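Long-range contacts in Oxidored_FMN domain-containing protein ([Pseudomonas] geniculata N1, PDB 6L6J), which probably acts as a flavin- and iron-sulfur-dependent oxidoreductase, an amine oxidase acting on 6-hydroxypseudooxynicotine, with FMN and a [4Fe-4S] cluster bound: residues L182-N187 with E198-L203; V548-T553 with I579-G584. All blocks are in the same frame, centred on the assembly; numbering follows the deposited sequence.

Contact 1. Residues L182-N187 with E198-L203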
ATOM      1  N   LEU A 182       4.919  25.938  -9.331  1.00 35.27           N
ATOM      2  CA  LEU A 182       3.696  25.911 -10.190  1.00 36.11           C
ATOM      3  C   LEU A 182       2.443  26.449  -9.484  1.00 35.53           C
ATOM      4  O   LEU A 182       1.602  27.058 -10.165  1.00 34.16           O
ATOM      5  CB  LEU A 182       3.404  24.461 -10.572  1.00 37.65           C
ATOM      6  CG  LEU A 182       3.782  24.049 -11.977  1.00 38.21           C
ATOM      7  CD1 LEU A 182       3.217  22.661 -12.238  1.00 39.11           C
ATOM      8  CD2 LEU A 182       3.282  25.077 -12.990  1.00 39.01           C
ATOM      9  N   ASP A 183       2.267  26.103  -8.208  1.00 38.44           N
ATOM     10  CA  ASP A 183       0.992  26.221  -7.440  1.00 38.55           C
ATOM     11  C   ASP A 183       0.832  27.662  -6.943  1.00 38.32           C
ATOM     12  O   ASP A 183       1.665  28.086  -6.096  1.00 37.50           O
ATOM     13  CB  ASP A 183       0.984  25.227  -6.270  1.00 42.18           C
ATOM     14  CG  ASP A 183      -0.376  25.000  -5.630  1.00 46.94           C
ATOM     15  OD1 ASP A 183      -1.252  25.883  -5.810  1.00 54.13           O
ATOM     16  OD2 ASP A 183      -0.558  23.941  -4.967  1.00 44.81           O
ATOM     17  N   THR A 184      -0.189  28.382  -7.430  1.00 37.81           N
ATOM     18  CA  THR A 184      -0.518  29.768  -6.981  1.00 38.72           C
ATOM     19  C   THR A 184      -0.888  29.793  -5.503  1.00 36.29           C
ATOM     20  O   THR A 184      -0.750  30.866  -4.909  1.00 37.60           O
ATOM     21  CB  THR A 184      -1.661  30.419  -7.761  1.00 38.42           C
ATOM     22  OG1 THR A 184      -2.740  29.489  -7.820  1.00 38.97           O
ATOM     23  CG2 THR A 184      -1.234  30.824  -9.153  1.00 43.37           C
ATOM     24  N   ARG A 185      -1.330  28.669  -4.938  1.00 36.60           N
ATOM     25  CA  ARG A 185      -1.612  28.564  -3.483  1.00 40.71           C
ATOM     26  C   ARG A 185      -0.314  28.606  -2.662  1.00 39.22           C
ATOM     27  O   ARG A 185      -0.399  28.952  -1.486  1.00 44.91           O
ATOM     28  CB  ARG A 185      -2.410  27.305  -3.159  1.00 46.56           C
ATOM     29  CG  ARG A 185      -3.887  27.584  -2.911  1.00 54.51           C
ATOM     30  CD  ARG A 185      -4.619  26.268  -2.856  1.00 65.24           C
ATOM     31  NE  ARG A 185      -6.068  26.276  -2.703  1.00 70.63           N
ATOM     32  CZ  ARG A 185      -6.723  26.723  -1.638  1.00 75.20           C
ATOM     33  NH1 ARG A 185      -8.045  26.642  -1.603  1.00 80.80           N
ATOM     34  NH2 ARG A 185      -6.069  27.273  -0.628  1.00 72.46           N
ATOM     35  N   VAL A 186       0.832  28.292  -3.259  1.00 35.23           N
ATOM     36  CA  VAL A 186       2.159  28.253  -2.576  1.00 35.81           C
ATOM     37  C   VAL A 186       3.060  29.372  -3.111  1.00 34.53           C
ATOM     38  O   VAL A 186       3.730  30.030  -2.289  1.00 37.52           O
ATOM     39  CB  VAL A 186       2.869  26.890  -2.738  1.00 35.16           C
ATOM     40  CG1 VAL A 186       4.026  26.769  -1.770  1.00 35.03           C
ATOM     41  CG2 VAL A 186       1.936  25.696  -2.588  1.00 35.92           C
ATOM     42  N   ASN A 187       3.160  29.517  -4.434  1.00 33.32           N
ATOM     43  CA  ASN A 187       4.010  30.565  -5.052  1.00 34.09           C
ATOM     44  C   ASN A 187       3.279  31.902  -4.893  1.00 36.99           C
ATOM     45  O   ASN A 187       2.126  31.994  -5.383  1.00 40.24           O
ATOM     46  CB  ASN A 187       4.360  30.235  -6.502  1.00 33.70           C
ATOM     47  CG  ASN A 187       5.476  31.102  -7.043  1.00 32.47           C
ATOM     48  OD1 ASN A 187       5.802  32.124  -6.451  1.00 34.92           O
ATOM     49  ND2 ASN A 187       6.069  30.714  -8.162  1.00 33.60           N
ATOM     50  N   GLU A 198       3.617  31.394 -17.375  1.00 48.69           N
ATOM     51  CA  GLU A 198       4.990  31.409 -17.964  1.00 50.01           C
ATOM     52  C   GLU A 198       6.039  31.468 -16.843  1.00 48.22           C
ATOM     53  O   GLU A 198       7.021  30.705 -16.925  1.00 47.40           O
ATOM     54  CB  GLU A 198       5.185  32.587 -18.924  1.00 55.91           C
ATOM     55  CG  GLU A 198       6.320  32.372 -19.927  1.00 65.38           C
ATOM     56  CD  GLU A 198       6.868  33.633 -20.605  1.00 73.41           C
ATOM     57  OE1 GLU A 198       6.196  34.709 -20.498  1.00 65.96           O
ATOM     58  OE2 GLU A 198       7.973  33.548 -21.247  1.00 66.95           O
ATOM     59  N   ASN A 199       5.824  32.317 -15.828  1.00 46.50           N
ATOM     60  CA  ASN A 199       6.746  32.507 -14.667  1.00 44.99           C
ATOM     61  C   ASN A 199       6.709  31.299 -13.716  1.00 42.61           C
ATOM     62  O   ASN A 199       7.783  30.897 -13.217  1.00 39.77           O
ATOM     63  CB  ASN A 199       6.416  33.781 -13.882  1.00 44.89           C
ATOM     64  CG  ASN A 199       6.888  35.037 -14.576  1.00 43.03           C
ATOM     65  OD1 ASN A 199       7.215  35.001 -15.764  1.00 41.43           O
ATOM     66  ND2 ASN A 199       6.960  36.132 -13.834  1.00 38.42           N
ATOM     67  N   ARG A 200       5.519  30.752 -13.450  1.00 41.85           N
ATOM     68  CA  ARG A 200       5.329  29.652 -12.462  1.00 40.27           C
ATOM     69  C   ARG A 200       5.920  28.348 -13.013  1.00 38.42           C
ATOM     70  O   ARG A 200       6.420  27.546 -12.216  1.00 35.40           O
ATOM     71  CB  ARG A 200       3.855  29.551 -12.051  1.00 37.17           C
ATOM     72  CG  ARG A 200       3.493  30.506 -10.915  1.00 38.92           C
ATOM     73  CD  ARG A 200       2.040  30.953 -10.876  1.00 39.27           C
ATOM     74  NE  ARG A 200       1.173  29.850 -11.265  1.00 39.46           N
ATOM     75  CZ  ARG A 200       0.307  29.859 -12.270  1.00 39.78           C
ATOM     76  NH1 ARG A 200       0.093  30.946 -12.990  1.00 39.26           N
ATOM     77  NH2 ARG A 200      -0.392  28.774 -12.521  1.00 42.24           N
ATOM     78  N   VAL A 201       5.908  28.168 -14.336  1.00 39.07           N
ATOM     79  CA  VAL A 201       6.399  26.928 -15.005  1.00 38.17           C
ATOM     80  C   VAL A 201       7.910  27.030 -15.285  1.00 34.95           C
ATOM     81  O   VAL A 201       8.506  25.990 -15.563  1.00 33.92           O
ATOM     82  CB  VAL A 201       5.598  26.637 -16.287  1.00 39.72           C
ATOM     83  CG1 VAL A 201       6.174  27.359 -17.501  1.00 39.64           C
ATOM     84  CG2 VAL A 201       5.499  25.135 -16.540  1.00 40.50           C
ATOM     85  N   ARG A 202       8.494  28.225 -15.205  1.00 34.92           N
ATOM     86  CA  ARG A 202       9.907  28.521 -15.574  1.00 37.05           C
ATOM     87  C   ARG A 202      10.868  27.531 -14.892  1.00 36.70           C
ATOM     88  O   ARG A 202      11.837  27.063 -15.554  1.00 35.94           O
ATOM     89  CB  ARG A 202      10.270  29.962 -15.187  1.00 39.29           C
ATOM     90  CG  ARG A 202      11.699  30.364 -15.539  1.00 44.18           C
ATOM     91  CD  ARG A 202      12.023  31.838 -15.308  1.00 45.52           C
ATOM     92  NE  ARG A 202      10.932  32.708 -15.721  1.00 45.80           N
ATOM     93  CZ  ARG A 202      10.573  32.933 -16.985  1.00 51.04           C
ATOM     94  NH1 ARG A 202      11.237  32.375 -17.983  1.00 52.58           N
ATOM     95  NH2 ARG A 202       9.537  33.711 -17.251  1.00 52.21           N
ATOM     96  N   LEU A 203      10.665  27.234 -13.609  1.00 32.41           N
ATOM     97  CA  LEU A 203      11.653  26.415 -12.877  1.00 32.67           C
ATOM     98  C   LEU A 203      11.610  24.986 -13.427  1.00 35.01           C
ATOM     99  O   LEU A 203      12.702  24.406 -13.632  1.00 35.61           O
ATOM    100  CB  LEU A 203      11.382  26.451 -11.377  1.00 30.96           C
ATOM    101  CG  LEU A 203      12.455  25.796 -10.515  1.00 30.34           C
ATOM    102  CD1 LEU A 203      13.855  26.116 -11.029  1.00 30.55           C
ATOM    103  CD2 LEU A 203      12.324  26.227  -9.068  1.00 30.72           C
TER

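Contact 2. Residues V548-T553 with I579-G584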
ATOM      1  N   VAL A 548     -26.211   6.999  12.352  1.00 28.74           N
ATOM      2  CA  VAL A 548     -24.925   6.598  12.995  1.00 28.56           C
ATOM      3  C   VAL A 548     -24.188   7.832  13.529  1.00 26.44           C
ATOM      4  O   VAL A 548     -24.056   8.811  12.770  1.00 24.61           O
ATOM      5  CB  VAL A 548     -24.030   5.790  12.030  1.00 28.78           C
ATOM      6  CG1 VAL A 548     -22.744   5.343  12.709  1.00 28.91           C
ATOM      7  CG2 VAL A 548     -24.760   4.585  11.470  1.00 28.25           C
ATOM      8  N   THR A 549     -23.686   7.741  14.765  1.00 24.65           N
ATOM      9  CA  THR A 549     -22.592   8.599  15.283  1.00 27.52           C
ATOM     10  C   THR A 549     -21.326   7.745  15.463  1.00 28.17           C
ATOM     11  O   THR A 549     -21.352   6.778  16.244  1.00 28.13           O
ATOM     12  CB  THR A 549     -22.989   9.302  16.591  1.00 27.63           C
ATOM     13  OG1 THR A 549     -24.046  10.224  16.340  1.00 29.61           O
ATOM     14  CG2 THR A 549     -21.868  10.091  17.225  1.00 27.35           C
ATOM     15  N   TYR A 550     -20.236   8.111  14.796  1.00 28.86           N
ATOM     16  CA  TYR A 550     -18.903   7.468  14.983  1.00 30.03           C
ATOM     17  C   TYR A 550     -18.172   8.214  16.101  1.00 28.85           C
ATOM     18  O   TYR A 550     -17.997   9.454  15.967  1.00 29.62           O
ATOM     19  CB  TYR A 550     -18.084   7.487  13.684  1.00 29.69           C
ATOM     20  CG  TYR A 550     -16.634   7.126  13.874  1.00 30.94           C
ATOM     21  CD1 TYR A 550     -15.678   8.087  14.177  1.00 30.38           C
ATOM     22  CD2 TYR A 550     -16.220   5.810  13.790  1.00 32.51           C
ATOM     23  CE1 TYR A 550     -14.349   7.748  14.354  1.00 30.27           C
ATOM     24  CE2 TYR A 550     -14.892   5.457  13.966  1.00 31.77           C
ATOM     25  CZ  TYR A 550     -13.957   6.426  14.260  1.00 30.69           C
ATOM     26  OH  TYR A 550     -12.660   6.062  14.459  1.00 33.21           O
ATOM     27  N   VAL A 551     -17.759   7.486  17.149  1.00 28.26           N
ATOM     28  CA  VAL A 551     -17.170   8.052  18.404  1.00 27.31           C
ATOM     29  C   VAL A 551     -15.813   7.388  18.626  1.00 28.91           C
ATOM     30  O   VAL A 551     -15.817   6.129  18.689  1.00 31.30           O
ATOM     31  CB  VAL A 551     -18.091   7.807  19.615  1.00 27.57           C
ATOM     32  CG1 VAL A 551     -17.499   8.362  20.909  1.00 28.24           C
ATOM     33  CG2 VAL A 551     -19.496   8.348  19.406  1.00 25.72           C
ATOM     34  N   THR A 552     -14.717   8.162  18.727  1.00 25.67           N
ATOM     35  CA  THR A 552     -13.390   7.610  19.101  1.00 26.32           C
ATOM     36  C   THR A 552     -12.714   8.429  20.217  1.00 25.45           C
ATOM     37  O   THR A 552     -12.996   9.640  20.345  1.00 22.48           O
ATOM     38  CB  THR A 552     -12.450   7.484  17.896  1.00 27.53           C
ATOM     39  OG1 THR A 552     -11.282   6.840  18.426  1.00 25.67           O
ATOM     40  CG2 THR A 552     -12.101   8.815  17.248  1.00 27.03           C
ATOM     41  N   THR A 553     -11.812   7.760  20.948  1.00 24.07           N
ATOM     42  CA  THR A 553     -10.921   8.332  21.993  1.00 24.54           C
ATOM     43  C   THR A 553      -9.715   8.999  21.341  1.00 24.06           C
ATOM     44  O   THR A 553      -9.098   9.866  21.977  1.00 24.43           O
ATOM     45  CB  THR A 553     -10.474   7.253  22.987  1.00 26.14           C
ATOM     46  OG1 THR A 553      -9.918   6.170  22.240  1.00 26.44           O
ATOM     47  CG2 THR A 553     -11.607   6.757  23.868  1.00 27.29           C
ATOM     48  N   ILE A 579     -23.120  10.576   8.631  1.00 29.08           N
ATOM     49  CA  ILE A 579     -22.564   9.871   9.818  1.00 30.41           C
ATOM     50  C   ILE A 579     -21.853  10.930  10.679  1.00 29.71           C
ATOM     51  O   ILE A 579     -20.885  11.581  10.219  1.00 27.09           O
ATOM     52  CB  ILE A 579     -21.654   8.678   9.422  1.00 33.31           C
ATOM     53  CG1 ILE A 579     -22.460   7.518   8.823  1.00 33.27           C
ATOM     54  CG2 ILE A 579     -20.794   8.198  10.601  1.00 32.77           C
ATOM     55  CD1 ILE A 579     -21.627   6.289   8.449  1.00 32.30           C
ATOM     56  N   GLU A 580     -22.352  11.108  11.895  1.00 31.81           N
ATOM     57  CA  GLU A 580     -21.776  12.012  12.919  1.00 34.31           C
ATOM     58  C   GLU A 580     -20.370  11.505  13.294  1.00 34.52           C
ATOM     59  O   GLU A 580     -20.208  10.274  13.543  1.00 29.89           O
ATOM     60  CB  GLU A 580     -22.690  12.041  14.139  1.00 38.77           C
ATOM     61  CG  GLU A 580     -22.731  13.381  14.827  1.00 46.70           C
ATOM     62  CD  GLU A 580     -23.379  14.470  13.989  1.00 53.54           C
ATOM     63  OE1 GLU A 580     -22.863  15.628  14.040  1.00 54.64           O
ATOM     64  OE2 GLU A 580     -24.410  14.164  13.304  1.00 49.42           O
ATOM     65  N   ILE A 581     -19.394  12.423  13.317  1.00 31.74           N
ATOM     66  CA  ILE A 581     -18.012  12.170  13.803  1.00 30.92           C
ATOM     67  C   ILE A 581     -17.825  12.891  15.147  1.00 29.66           C
ATOM     68  O   ILE A 581     -17.876  14.148  15.166  1.00 26.19           O
ATOM     69  CB  ILE A 581     -16.966  12.613  12.766  1.00 31.41           C
ATOM     70  CG1 ILE A 581     -17.291  12.083  11.372  1.00 32.94           C
ATOM     71  CG2 ILE A 581     -15.565  12.218  13.217  1.00 29.17           C
ATOM     72  CD1 ILE A 581     -16.482  12.733  10.266  1.00 36.14           C
ATOM     73  N   VAL A 582     -17.597  12.107  16.207  1.00 27.46           N
ATOM     74  CA  VAL A 582     -17.136  12.569  17.543  1.00 27.40           C
ATOM     75  C   VAL A 582     -15.721  12.035  17.806  1.00 26.12           C
ATOM     76  O   VAL A 582     -15.500  10.825  17.647  1.00 27.77           O
ATOM     77  CB  VAL A 582     -18.114  12.118  18.654  1.00 30.09           C
ATOM     78  CG1 VAL A 582     -17.697  12.652  20.029  1.00 28.10           C
ATOM     79  CG2 VAL A 582     -19.557  12.511  18.353  1.00 27.64           C
ATOM     80  N   VAL A 583     -14.823  12.892  18.292  1.00 27.32           N
ATOM     81  CA  VAL A 583     -13.396  12.553  18.571  1.00 25.46           C
ATOM     82  C   VAL A 583     -12.977  12.990  19.981  1.00 27.12           C
ATOM     83  O   VAL A 583     -13.773  13.626  20.695  1.00 23.91           O
ATOM     84  CB  VAL A 583     -12.491  13.158  17.496  1.00 25.04           C
ATOM     85  CG1 VAL A 583     -12.801  12.504  16.143  1.00 26.00           C
ATOM     86  CG2 VAL A 583     -12.587  14.684  17.441  1.00 21.61           C
ATOM     87  N   GLY A 584     -11.754  12.598  20.370  1.00 29.67           N
ATOM     88  CA  GLY A 584     -11.193  12.800  21.722  1.00 28.90           C
ATOM     89  C   GLY A 584     -12.228  12.581  22.815  1.00 28.08           C
ATOM     90  O   GLY A 584     -12.209  13.362  23.794  1.00 30.11           O
TER

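Contact 1. Residues L182-N187 with E198-L203
Arg200 NE donates to the backbone carbonyl Leu182 O at 3.0 Å. The bond is fairly straight, with 162° at the hydrogen. Leu182 O lies at the edge of the guanidinium, close to its plane. Seen from the carbonyl, however, the donor sits well above the C=O plane. A bend at chi3 (37°) turns NE back toward this oxygen. Thr184 CG2 rests over one face of the guanidinium, offset toward its rim, 3.3 Å from Arg200 NE. The threonine methyl is placed there by a chi1 that sets it anti to the carbonyl carbon. At the far end, Arg200 NH2 forms a salt bridge with Asp241, so the charged tip is tied to a third part of the chain. Without the guanidinium, as with an alanine here, Leu182 O would probably lose this donor and Asp241 its salt-bridge partner, and a gap would open beside Thr184. Both segments belong to the TIM barrel of the NADH:flavin oxidoreductase family. They lie in the connection between barrel strands 166-171 and 220-229. Leu182 ends helix 177-182, and Arg200 comes from helix 197-215, so the bond ties the end of helix 177-182 to the next helix. Within the turn that follows Leu182, Asp183 OD1 accepts from Arg185 N at 2.9 Å, an Asx turn. Asn187 ND2 packs against Arg200 CG at 3.8 Å, and the amide and guanidinium planes stand 73° apart. The Asn187 amide is held by Tyr193 O and Phe181 O, which both accept from ND2, and by Arg189 N, which donates to OD1. On the apolar side, Leu182 CD2 meets Val201 CG2 at 4.2 Å. Val245 of helix 241-249 touches both of these side chains.

Contact 2. Residues V548-T553 with I579-G584
Val548 and Ile579 run alongside each other, with Val548 CB 4.0 Å from Ile579 CG1. Ile579 CG2 also reaches Tyr550 CB at 4.2 Å. Next along the strands, Ile581 CG2 comes to Tyr550 CD1 at 4.2 Å, oblique to the ring. Met574 of helix 567-577 touches Tyr550, Ile579 and Ile581 and so helps to cover this face. The Tyr550 hydroxyl is hydrogen-bonded to Asp527 OD2 and to Ser558 N. On the other face are Thr549, Val551, Glu580 and Val582. Thr549 sets its CG2 anti to the backbone N (chi1 -66° for OG1), and this methyl packs on Val582 CG2. Val551 CG2 adds a looser contact with Val582 CB at 4.1 Å. Between the faces runs the backbone ladder. Val582 N donates to Tyr550 O at 2.7 Å, almost straight at 177°. Glu580 N to Val548 O and Thr552 N to Val582 O, each 3.0 Å, lie to either side of it along the strands. At the polar edge, Glu580 lays its CB beside Thr549 OG1, while its carboxylate forms a salt bridge with Lys547. The strands run parallel, 17° apart. Helix 567-577 lies between them in sequence, giving a beta-alpha-beta crossover, as in Rossmann-like alpha/beta domains.

How the contacts relate
Contact 1 comes first along the chain and closes before contact 2 opens. The two share no helix, strand or sheet. Their centres are 40 Å apart, and their nearest atoms are about 20 Å apart. Contact 1 joins the end of helix 177-182 and the loop after it to helix 197-215, on the outside of the N-terminal TIM barrel, which holds the FMN. The side chain of Leu182 is about 12 Å from that of Arg224, an FMN-binding residue. Contact 2 pairs strands 547-552 and 580-582 in the mixed sheet of the later alpha/beta region, away from the annotated sites. Each therefore belongs to a different structural unit of this multidomain flavoprotein, and neither touches the other.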